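Long-range contact in pullulanase C protein (Klebsiella pneumoniae subsp. pneumoniae NTUH-K2044, PDB 5HJ1), which probably serves, through its PDZ domain, in the type II secretion system that exports pullulanase, and binds vaccenic acid in that domain: residues S48-A52 with L85-R89. Residues are numbered along the deposited sequence; the frame is centred on the assembly and turned at random.
Sequences SGLQA and LTVER
Arg89, near the end of strand 82-89, reaches across to the loop before strand 54-59 and grips the backbone of Gly49. Its NH2 donates to Gly49 O at 3.0 Å, a moderately bent bond (N-H...O 148°) that arrives in the carbonyl plane on a lone pair, although the oxygen lies somewhat out of the guanidinium plane. A water accepts from Arg89 NH1 at 2.8 Å and donates to the same Gly49 O, so two bonds hold this carbonyl. With CG anti to the backbone N (chi1 172°), the arginine chain runs out extended and then bends at chi3, which brings the guanidinium beside the loop. Arginine suits the place, because one long side chain can give NH2 to Gly49 O while its NE forms a salt bridge with Asp54. The carboxylate of Asp54 accepts from Gln51 N as well, tying loop and arginine to one anion.

Over one face of the guanidinium, above its centre, sits Gln51 CG, 3.7 Å from Arg89 CZ. Gln51 thus offers its aliphatic part to the flat cation, while its bent chain carries the amide away, the amide plane standing 74° from the guanidinium plane. This is the partly exposed, water-bearing side of the contact.

Deeper in the contact the side chains that meet are aliphatic. Leu50 CD2 lies 4.2 Å from Val87 CG1 and 4.4 Å from Leu85 CD2, a looser approach than that at the arginine; Phe98 of strand 92-99 also packs on both leucines. Branched aliphatic residues suit this interior of the PDZ domain, where Leu85 also touches the bound vaccenic acid. The chemistry implies a division of labour: hydrophobic packing continues the apolar wall of the fatty-acid pocket, through Leu85, towards the loop, while the guanidinium, bonded to Gly49 O and in a salt bridge with Asp54, ties the loop backbone to the strand at its more hydrated margin.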
ATOM      1  N   SER A  48      12.344  -9.882   4.205  1.00 25.48           N
ATOM      2  CA  SER A  48      11.513 -10.382   3.153  1.00 26.30           C
ATOM      3  C   SER A  48      10.153  -9.752   3.185  1.00 23.26           C
ATOM      4  O   SER A  48       9.175 -10.254   2.700  1.00 25.42           O
ATOM      5  CB  SER A  48      11.371 -11.911   3.239  1.00 31.10           C
ATOM      6  OG  SER A  48      12.520 -12.543   2.685  1.00 38.65           O
ATOM      7  N   GLY A  49      10.024  -8.562   3.796  1.00 18.15           N
ATOM      8  CA  GLY A  49       8.767  -7.844   3.873  1.00 17.36           C
ATOM      9  C   GLY A  49       8.935  -6.423   3.445  1.00 15.62           C
ATOM     10  O   GLY A  49       9.616  -6.174   2.430  1.00 17.22           O
ATOM     11  N   LEU A  50       8.305  -5.458   4.140  1.00 15.34           N
ATOM     12  CA  LEU A  50       8.427  -4.077   3.725  1.00 14.78           C
ATOM     13  C   LEU A  50       9.677  -3.465   4.338  1.00 13.86           C
ATOM     14  O   LEU A  50      10.263  -3.958   5.293  1.00 15.60           O
ATOM     15  CB  LEU A  50       7.187  -3.332   4.271  1.00 14.80           C
ATOM     16  CG  LEU A  50       5.879  -3.717   3.669  1.00 15.29           C
ATOM     17  CD1 LEU A  50       4.730  -2.974   4.346  1.00 16.04           C
ATOM     18  CD2 LEU A  50       5.808  -3.533   2.168  1.00 17.56           C
ATOM     19  N   GLN A  51      10.074  -2.375   3.702  1.00 14.44           N
ATOM     20  CA  GLN A  51      11.171  -1.545   4.158  1.00 15.43           C
ATOM     21  C   GLN A  51      10.727  -0.136   4.360  1.00 14.41           C
ATOM     22  O   GLN A  51       9.842   0.340   3.664  1.00 14.05           O
ATOM     23  CB  GLN A  51      12.338  -1.618   3.211  1.00 19.06           C
ATOM     24  CG  GLN A  51      12.984  -3.005   3.224  1.00 24.17           C
ATOM     25  CD  GLN A  51      13.778  -3.262   4.502  1.00 30.83           C
ATOM     26  OE1 GLN A  51      14.726  -2.554   4.823  1.00 33.40           O
ATOM     27  NE2 GLN A  51      13.365  -4.270   5.267  1.00 40.11           N
ATOM     28  N   ALA A  52      11.336   0.556   5.300  1.00 14.27           N
ATOM     29  CA  ALA A  52      11.007   1.949   5.524  1.00 14.64           C
ATOM     30  C   ALA A  52      11.167   2.710   4.210  1.00 14.63           C
ATOM     31  O   ALA A  52      12.127   2.518   3.416  1.00 15.50           O
ATOM     32  CB  ALA A  52      11.995   2.565   6.522  1.00 14.73           C
ATOM     33  N   LEU A  85       1.033  -6.351  -2.566  1.00 20.27           N
ATOM     34  CA  LEU A  85       1.436  -4.983  -2.777  1.00 20.36           C
ATOM     35  C   LEU A  85       2.708  -4.985  -3.623  1.00 19.33           C
ATOM     36  O   LEU A  85       3.644  -5.819  -3.382  1.00 20.45           O
ATOM     37  CB  LEU A  85       1.795  -4.354  -1.434  1.00 22.44           C
ATOM     38  CG  LEU A  85       1.673  -2.917  -1.177  1.00 27.84           C
ATOM     39  CD1 LEU A  85       0.311  -2.336  -1.586  1.00 26.11           C
ATOM     40  CD2 LEU A  85       1.892  -2.762   0.368  1.00 25.87           C
ATOM     41  N   THR A  86       2.769  -4.179  -4.671  1.00 17.71           N
ATOM     42  CA  THR A  86       3.967  -3.927  -5.424  1.00 18.32           C
ATOM     43  C   THR A  86       4.576  -2.611  -4.916  1.00 17.77           C
ATOM     44  O   THR A  86       3.875  -1.604  -4.920  1.00 17.58           O
ATOM     45  CB  THR A  86       3.711  -3.824  -6.913  1.00 21.40           C
ATOM     46  OG1 THR A  86       3.063  -5.013  -7.367  1.00 24.70           O
ATOM     47  CG2 THR A  86       4.989  -3.653  -7.673  1.00 22.78           C
ATOM     48  N   VAL A  87       5.832  -2.678  -4.502  1.00 17.16           N
ATOM     49  CA  VAL A  87       6.554  -1.490  -4.070  1.00 17.40           C
ATOM     50  C   VAL A  87       7.774  -1.240  -4.948  1.00 18.35           C
ATOM     51  O   VAL A  87       8.308  -2.193  -5.535  1.00 22.38           O
ATOM     52  CB  VAL A  87       6.999  -1.598  -2.574  1.00 16.86           C
ATOM     53  CG1 VAL A  87       5.793  -1.730  -1.654  1.00 15.96           C
ATOM     54  CG2 VAL A  87       7.964  -2.711  -2.361  1.00 18.24           C
ATOM     55  N   GLU A  88       8.176   0.022  -5.054  1.00 19.71           N
ATOM     56  CA  GLU A  88       9.431   0.389  -5.714  1.00 23.88           C
ATOM     57  C   GLU A  88      10.381   0.742  -4.533  1.00 23.84           C
ATOM     58  O   GLU A  88      10.029   1.504  -3.536  1.00 24.63           O
ATOM     59  CB  GLU A  88       9.144   1.573  -6.621  1.00 28.69           C
ATOM     60  CG  GLU A  88       9.978   1.621  -7.880  1.00 39.21           C
ATOM     61  CD  GLU A  88       9.439   2.676  -8.830  1.00 43.22           C
ATOM     62  OE1 GLU A  88       9.459   3.860  -8.440  1.00 48.68           O
ATOM     63  OE2 GLU A  88       8.961   2.314  -9.933  1.00 45.91           O
ATOM     64  N   ARG A  89      11.570   0.169  -4.596  1.00 29.17           N
ATOM     65  CA  ARG A  89      12.546   0.317  -3.527  1.00 31.20           C
ATOM     66  C   ARG A  89      13.918   0.493  -4.230  1.00 35.02           C
ATOM     67  O   ARG A  89      14.332  -0.398  -4.948  1.00 38.55           O
ATOM     68  CB  ARG A  89      12.424  -0.981  -2.689  1.00 27.79           C
ATOM     69  CG  ARG A  89      13.469  -1.168  -1.610  1.00 30.78           C
ATOM     70  CD  ARG A  89      13.272  -2.554  -1.094  1.00 27.59           C
ATOM     71  NE  ARG A  89      11.955  -2.770  -0.496  1.00 23.70           N
ATOM     72  CZ  ARG A  89      11.520  -3.951  -0.066  1.00 21.75           C
ATOM     73  NH1 ARG A  89      12.271  -5.055  -0.226  1.00 24.06           N
ATOM     74  NH2 ARG A  89      10.359  -4.051   0.521  1.00 18.73           N
TER
HETATM   75  O   HOH W   1      11.342  -7.551   0.770  1.00 23.00           O